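PDB 2OKU: acyl-CoA dehydrogenase family protein from Porphyromonas gingivalis, which probably catalyses, as a full-length flavoprotein of which this is the C-terminal domain, FAD-dependent dehydrogenation of acyl-CoA thioesters. Local coordinates for residues Val2-Thr10 and Gln58-Val69. Numbering follows the deposited sequence.
Sequences VVAAIRHIT and QELLDFQARRLV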
ATOM      1  N   VAL A   2      11.085  20.741   9.196  1.00 43.63           N
ATOM      2  CA  VAL A   2      10.925  19.524   8.406  1.00 42.46           C
ATOM      3  C   VAL A   2      11.792  18.423   9.030  1.00 41.21           C
ATOM      4  O   VAL A   2      11.333  17.308   9.224  1.00 41.52           O
ATOM      5  CB  VAL A   2      11.305  19.728   6.931  1.00 42.89           C
ATOM      6  CG1 VAL A   2      12.024  18.534   6.420  1.00 43.41           C
ATOM      7  CG2 VAL A   2      10.043  20.044   6.065  1.00 42.33           C
ATOM      8  N   VAL A   3      13.039  18.758   9.337  1.00 40.18           N
ATOM      9  CA  VAL A   3      13.927  17.886  10.123  1.00 39.24           C
ATOM     10  C   VAL A   3      13.232  17.366  11.408  1.00 37.25           C
ATOM     11  O   VAL A   3      13.214  16.160  11.652  1.00 36.93           O
ATOM     12  CB  VAL A   3      15.277  18.615  10.436  1.00 39.80           C
ATOM     13  CG1 VAL A   3      15.068  19.831  11.319  1.00 42.10           C
ATOM     14  CG2 VAL A   3      16.293  17.675  11.058  1.00 41.13           C
ATOM     15  N   ALA A   4      12.614  18.264  12.179  1.00 35.18           N
ATOM     16  CA  ALA A   4      11.909  17.905  13.417  1.00 33.51           C
ATOM     17  C   ALA A   4      10.732  16.986  13.126  1.00 31.73           C
ATOM     18  O   ALA A   4      10.553  15.963  13.797  1.00 30.65           O
ATOM     19  CB  ALA A   4      11.409  19.185  14.156  1.00 33.45           C
ATOM     20  N   ALA A   5       9.929  17.353  12.130  1.00 29.81           N
ATOM     21  CA  ALA A   5       8.752  16.558  11.742  1.00 29.84           C
ATOM     22  C   ALA A   5       9.124  15.143  11.327  1.00 28.10           C
ATOM     23  O   ALA A   5       8.270  14.238  11.303  1.00 29.31           O
ATOM     24  CB  ALA A   5       7.991  17.251  10.582  1.00 29.91           C
ATOM     25  N   ILE A   6      10.384  14.928  10.973  1.00 26.78           N
ATOM     26  CA  ILE A   6      10.806  13.590  10.527  1.00 25.94           C
ATOM     27  C   ILE A   6      11.887  12.935  11.407  1.00 24.31           C
ATOM     28  O   ILE A   6      12.515  11.990  10.995  1.00 23.71           O
ATOM     29  CB  ILE A   6      11.199  13.527   8.994  1.00 26.04           C
ATOM     30  CG1 ILE A   6      12.595  14.041   8.684  1.00 26.85           C
ATOM     31  CG2 ILE A   6      10.163  14.215   8.099  1.00 26.83           C
ATOM     32  CD1 ILE A   6      13.129  13.410   7.358  1.00 27.50           C
ATOM     33  N   ARG A   7      12.063  13.406  12.640  1.00 23.64           N
ATOM     34  CA  ARG A   7      13.094  12.841  13.508  1.00 23.91           C
ATOM     35  C   ARG A   7      12.972  11.318  13.689  1.00 21.85           C
ATOM     36  O   ARG A   7      13.970  10.588  13.793  1.00 20.83           O
ATOM     37  CB  ARG A   7      13.045  13.538  14.862  1.00 24.37           C
ATOM     38  CG  ARG A   7      14.342  13.659  15.471  1.00 28.13           C
ATOM     39  CD  ARG A   7      14.228  14.190  16.890  1.00 29.24           C
ATOM     40  NE  ARG A   7      15.464  13.968  17.627  1.00 30.71           N
ATOM     41  CZ  ARG A   7      16.447  14.864  17.721  1.00 34.32           C
ATOM     42  NH1 ARG A   7      16.342  16.063  17.142  1.00 35.30           N
ATOM     43  NH2 ARG A   7      17.537  14.578  18.423  1.00 36.12           N
ATOM     44  N   HIS A   8      11.734  10.836  13.740  1.00 20.58           N
ATOM     45  CA  HIS A   8      11.456   9.399  13.895  1.00 20.79           C
ATOM     46  C   HIS A   8      11.852   8.611  12.624  1.00 20.72           C
ATOM     47  O   HIS A   8      12.284   7.459  12.699  1.00 19.33           O
ATOM     48  CB  HIS A   8       9.981   9.180  14.290  1.00 20.78           C
ATOM     49  CG  HIS A   8       8.993   9.595  13.233  1.00 19.81           C
ATOM     50  ND1 HIS A   8       9.005  10.843  12.648  1.00 20.21           N
ATOM     51  CD2 HIS A   8       7.942   8.932  12.690  1.00 21.15           C
ATOM     52  CE1 HIS A   8       8.013  10.918  11.772  1.00 23.56           C
ATOM     53  NE2 HIS A   8       7.359   9.768  11.769  1.00 19.37           N
ATOM     54  N   ILE A   9      11.771   9.266  11.467  1.00 20.99           N
ATOM     55  CA  ILE A   9      12.240   8.714  10.186  1.00 21.12           C
ATOM     56  C   ILE A   9      13.768   8.619  10.111  1.00 21.36           C
ATOM     57  O   ILE A   9      14.320   7.543   9.808  1.00 22.41           O
ATOM     58  CB  ILE A   9      11.719   9.570   8.977  1.00 21.74           C
ATOM     59  CG1 ILE A   9      10.191   9.662   9.010  1.00 21.59           C
ATOM     60  CG2 ILE A   9      12.330   9.067   7.610  1.00 21.59           C
ATOM     61  CD1 ILE A   9       9.432   8.335   8.911  1.00 23.14           C
ATOM     62  N   THR A  10      14.466   9.706  10.412  1.00 21.72           N
ATOM     63  CA  THR A  10      15.908   9.676  10.378  1.00 22.16           C
ATOM     64  C   THR A  10      16.465   8.725  11.428  1.00 22.23           C
ATOM     65  O   THR A  10      17.455   8.033  11.174  1.00 23.21           O
ATOM     66  CB  THR A  10      16.521  11.081  10.491  1.00 23.40           C
ATOM     67  OG1 THR A  10      15.998  11.760  11.629  1.00 22.93           O
ATOM     68  CG2 THR A  10      16.191  11.875   9.231  1.00 25.19           C
ATOM     69  N   GLN A  58      22.582  20.162   6.798  1.00 30.59           N
ATOM     70  CA  GLN A  58      21.212  20.403   7.199  1.00 29.92           C
ATOM     71  C   GLN A  58      20.305  20.823   6.045  1.00 29.40           C
ATOM     72  O   GLN A  58      19.144  20.411   5.986  1.00 28.55           O
ATOM     73  CB  GLN A  58      21.129  21.456   8.305  1.00 31.18           C
ATOM     74  CG  GLN A  58      19.697  21.607   8.848  1.00 32.57           C
ATOM     75  CD  GLN A  58      19.105  20.273   9.322  1.00 37.93           C
ATOM     76  OE1 GLN A  58      19.673  19.619  10.206  1.00 42.11           O
ATOM     77  NE2 GLN A  58      17.968  19.851   8.718  1.00 39.39           N
ATOM     78  N   GLU A  59      20.821  21.645   5.134  1.00 28.25           N
ATOM     79  CA  GLU A  59      20.051  22.042   3.966  1.00 27.98           C
ATOM     80  C   GLU A  59      19.671  20.851   3.092  1.00 26.23           C
ATOM     81  O   GLU A  59      18.551  20.766   2.619  1.00 25.33           O
ATOM     82  CB  GLU A  59      20.828  23.041   3.109  1.00 29.05           C
ATOM     83  CG  GLU A  59      20.991  24.376   3.776  1.00 32.50           C
ATOM     84  CD  GLU A  59      19.664  25.028   4.102  1.00 36.41           C
ATOM     85  OE1 GLU A  59      18.725  24.933   3.283  1.00 39.13           O
ATOM     86  OE2 GLU A  59      19.562  25.641   5.187  1.00 41.85           O
ATOM     87  N   LEU A  60      20.628  19.962   2.876  1.00 25.53           N
ATOM     88  CA  LEU A  60      20.402  18.743   2.110  1.00 25.32           C
ATOM     89  C   LEU A  60      19.341  17.887   2.785  1.00 24.72           C
ATOM     90  O   LEU A  60      18.445  17.386   2.125  1.00 23.60           O
ATOM     91  CB  LEU A  60      21.692  17.942   1.953  1.00 25.23           C
ATOM     92  CG  LEU A  60      21.590  16.681   1.067  1.00 25.32           C
ATOM     93  CD1 LEU A  60      21.263  17.021  -0.398  1.00 23.80           C
ATOM     94  CD2 LEU A  60      22.876  15.910   1.147  1.00 25.10           C
ATOM     95  N   LEU A  61      19.442  17.719   4.105  1.00 24.55           N
ATOM     96  CA  LEU A  61      18.464  16.887   4.824  1.00 24.67           C
ATOM     97  C   LEU A  61      17.085  17.470   4.675  1.00 23.78           C
ATOM     98  O   LEU A  61      16.146  16.768   4.435  1.00 23.64           O
ATOM     99  CB  LEU A  61      18.820  16.754   6.315  1.00 24.50           C
ATOM    100  CG  LEU A  61      17.849  15.939   7.182  1.00 25.85           C
ATOM    101  CD1 LEU A  61      17.688  14.504   6.628  1.00 25.47           C
ATOM    102  CD2 LEU A  61      18.329  15.899   8.644  1.00 25.99           C
ATOM    103  N   ASP A  62      16.956  18.782   4.845  1.00 24.06           N
ATOM    104  CA  ASP A  62      15.679  19.439   4.687  1.00 24.29           C
ATOM    105  C   ASP A  62      15.112  19.257   3.276  1.00 23.84           C
ATOM    106  O   ASP A  62      13.910  19.034   3.086  1.00 24.32           O
ATOM    107  CB  ASP A  62      15.837  20.934   4.991  1.00 25.47           C
ATOM    108  CG  ASP A  62      16.167  21.201   6.439  1.00 30.29           C
ATOM    109  OD1 ASP A  62      15.958  20.301   7.299  1.00 36.53           O
ATOM    110  OD2 ASP A  62      16.658  22.314   6.726  1.00 36.29           O
ATOM    111  N   PHE A  63      15.982  19.362   2.277  1.00 23.50           N
ATOM    112  CA  PHE A  63      15.571  19.210   0.868  1.00 22.57           C
ATOM    113  C   PHE A  63      15.085  17.772   0.552  1.00 21.70           C
ATOM    114  O   PHE A  63      14.121  17.575  -0.193  1.00 21.90           O
ATOM    115  CB  PHE A  63      16.743  19.586  -0.037  1.00 22.48           C
ATOM    116  CG  PHE A  63      16.469  19.396  -1.476  1.00 22.78           C
ATOM    117  CD1 PHE A  63      15.599  20.247  -2.154  1.00 23.13           C
ATOM    118  CD2 PHE A  63      17.084  18.358  -2.175  1.00 23.03           C
ATOM    119  CE1 PHE A  63      15.339  20.055  -3.520  1.00 24.88           C
ATOM    120  CE2 PHE A  63      16.826  18.150  -3.529  1.00 23.36           C
ATOM    121  CZ  PHE A  63      15.959  18.997  -4.210  1.00 23.98           C
ATOM    122  N   GLN A  64      15.785  16.788   1.112  1.00 20.98           N
ATOM    123  CA  GLN A  64      15.521  15.372   0.863  1.00 20.65           C
ATOM    124  C   GLN A  64      14.550  14.758   1.850  1.00 20.99           C
ATOM    125  O   GLN A  64      14.198  13.581   1.717  1.00 20.60           O
ATOM    126  CB  GLN A  64      16.826  14.579   0.909  1.00 20.19           C
ATOM    127  CG  GLN A  64      17.933  15.010  -0.065  1.00 19.85           C
ATOM    128  CD  GLN A  64      17.582  14.847  -1.537  1.00 20.59           C
ATOM    129  OE1 GLN A  64      16.408  14.842  -1.919  1.00 20.35           O
ATOM    130  NE2 GLN A  64      18.616  14.756  -2.387  1.00 22.19           N
ATOM    131  N   ALA A  65      14.112  15.529   2.841  1.00 20.86           N
ATOM    132  CA  ALA A  65      13.246  14.994   3.917  1.00 21.06           C
ATOM    133  C   ALA A  65      12.027  14.219   3.451  1.00 21.43           C
ATOM    134  O   ALA A  65      11.811  13.084   3.885  1.00 20.66           O
ATOM    135  CB  ALA A  65      12.820  16.117   4.916  1.00 20.48           C
ATOM    136  N   ARG A  66      11.224  14.813   2.577  1.00 21.55           N
ATOM    137  CA  ARG A  66      10.024  14.156   2.094  1.00 23.64           C
ATOM    138  C   ARG A  66      10.358  12.858   1.335  1.00 21.57           C
ATOM    139  O   ARG A  66       9.641  11.869   1.469  1.00 20.42           O
ATOM    140  CB  ARG A  66       9.227  15.076   1.214  1.00 24.88           C
ATOM    141  CG  ARG A  66       7.990  14.461   0.672  1.00 28.51           C
ATOM    142  CD  ARG A  66       7.324  15.367  -0.334  1.00 32.64           C
ATOM    143  NE  ARG A  66       6.755  16.573   0.264  1.00 40.24           N
ATOM    144  CZ  ARG A  66       5.994  17.431  -0.417  1.00 43.52           C
ATOM    145  NH1 ARG A  66       5.728  17.194  -1.706  1.00 46.79           N
ATOM    146  NH2 ARG A  66       5.482  18.513   0.181  1.00 43.96           N
ATOM    147  N   ARG A  67      11.449  12.852   0.565  1.00 20.60           N
ATOM    148  CA  ARG A  67      11.885  11.607  -0.117  1.00 21.61           C
ATOM    149  C   ARG A  67      12.303  10.494   0.861  1.00 20.41           C
ATOM    150  O   ARG A  67      12.033   9.308   0.624  1.00 20.50           O
ATOM    151  CB  ARG A  67      13.025  11.899  -1.095  1.00 21.02           C
ATOM    152  CG  ARG A  67      12.545  12.594  -2.316  1.00 22.34           C
ATOM    153  CD  ARG A  67      13.698  12.971  -3.226  1.00 24.56           C
ATOM    154  NE  ARG A  67      13.147  13.871  -4.172  1.00 28.57           N
ATOM    155  CZ  ARG A  67      13.233  15.207  -4.153  1.00 25.27           C
ATOM    156  NH1 ARG A  67      13.947  15.902  -3.289  1.00 25.20           N
ATOM    157  NH2 ARG A  67      12.598  15.837  -5.079  1.00 26.03           N
ATOM    158  N   LEU A  68      12.933  10.875   1.965  1.00 20.54           N
ATOM    159  CA  LEU A  68      13.307   9.892   2.982  1.00 20.41           C
ATOM    160  C   LEU A  68      12.066   9.345   3.680  1.00 19.41           C
ATOM    161  O   LEU A  68      12.022   8.155   3.982  1.00 20.59           O
ATOM    162  CB  LEU A  68      14.273  10.493   3.978  1.00 20.41           C
ATOM    163  CG  LEU A  68      15.635  10.934   3.404  1.00 20.75           C
ATOM    164  CD1 LEU A  68      16.479  11.521   4.537  1.00 21.37           C
ATOM    165  CD2 LEU A  68      16.354   9.774   2.677  1.00 21.96           C
ATOM    166  N   VAL A  69      11.077  10.208   3.938  1.00 19.36           N
ATOM    167  CA  VAL A  69       9.771   9.755   4.417  1.00 19.10           C
ATOM    168  C   VAL A  69       9.144   8.741   3.426  1.00 19.26           C
ATOM    169  O   VAL A  69       8.764   7.630   3.815  1.00 19.20           O
ATOM    170  CB  VAL A  69       8.789  10.912   4.675  1.00 18.43           C
ATOM    171  CG1 VAL A  69       7.393  10.341   5.011  1.00 18.53           C
ATOM    172  CG2 VAL A  69       9.284  11.867   5.775  1.00 17.29           C
TER
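With Ile6 CG1 set between its own backbone N and carbonyl carbon (chi1 80°) and the chain then extended, the two branches of this side chain part: CD1 reaches Ala65 CB, 3.7 Å away, while CG2 meets CG2 of Val69 at 3.4 Å, a tight carbon pair. Val69 turns that methyl toward the short helices because its CG1 is anti to the backbone N (chi1 173°), leaving CG2 beside the N; the same CG2 also lies 4.0 Å from Ile9 CG1, the two side chains meeting at about a right angle. Ile9 CG2 rests on the backbone of Leu68, 3.8 Å from its carbonyl O. Toward the start of helix 58-87, Val3 CG2 touches Leu61 CD2 at 3.6 Å, and the other methyl of Leu61, CD1, approaches Thr10 CG2. Val3 also lies against two polar groups: its CB is 3.4 Å from Gln58 NE2 and 3.6 Å from Asp62 OD1. That amide N and carboxylate O, one turn apart, are modelled very close together, and a bond between them is doubtful. Ile6 sits at the break between helix 2-5 and helix 7-11, buried and packed there against Ala65 and Val69. Ile49 of helix 32-53 packs on Ile9 and Leu68, Val52 of the same helix on Leu61 and Leu68, and Phe91 of the second subunit on Val69. The contact thus packs the two short N-terminal helices across the start of the long helix 58-87, within the all-helical C-terminal domain of an acyl-CoA dehydrogenase family protein.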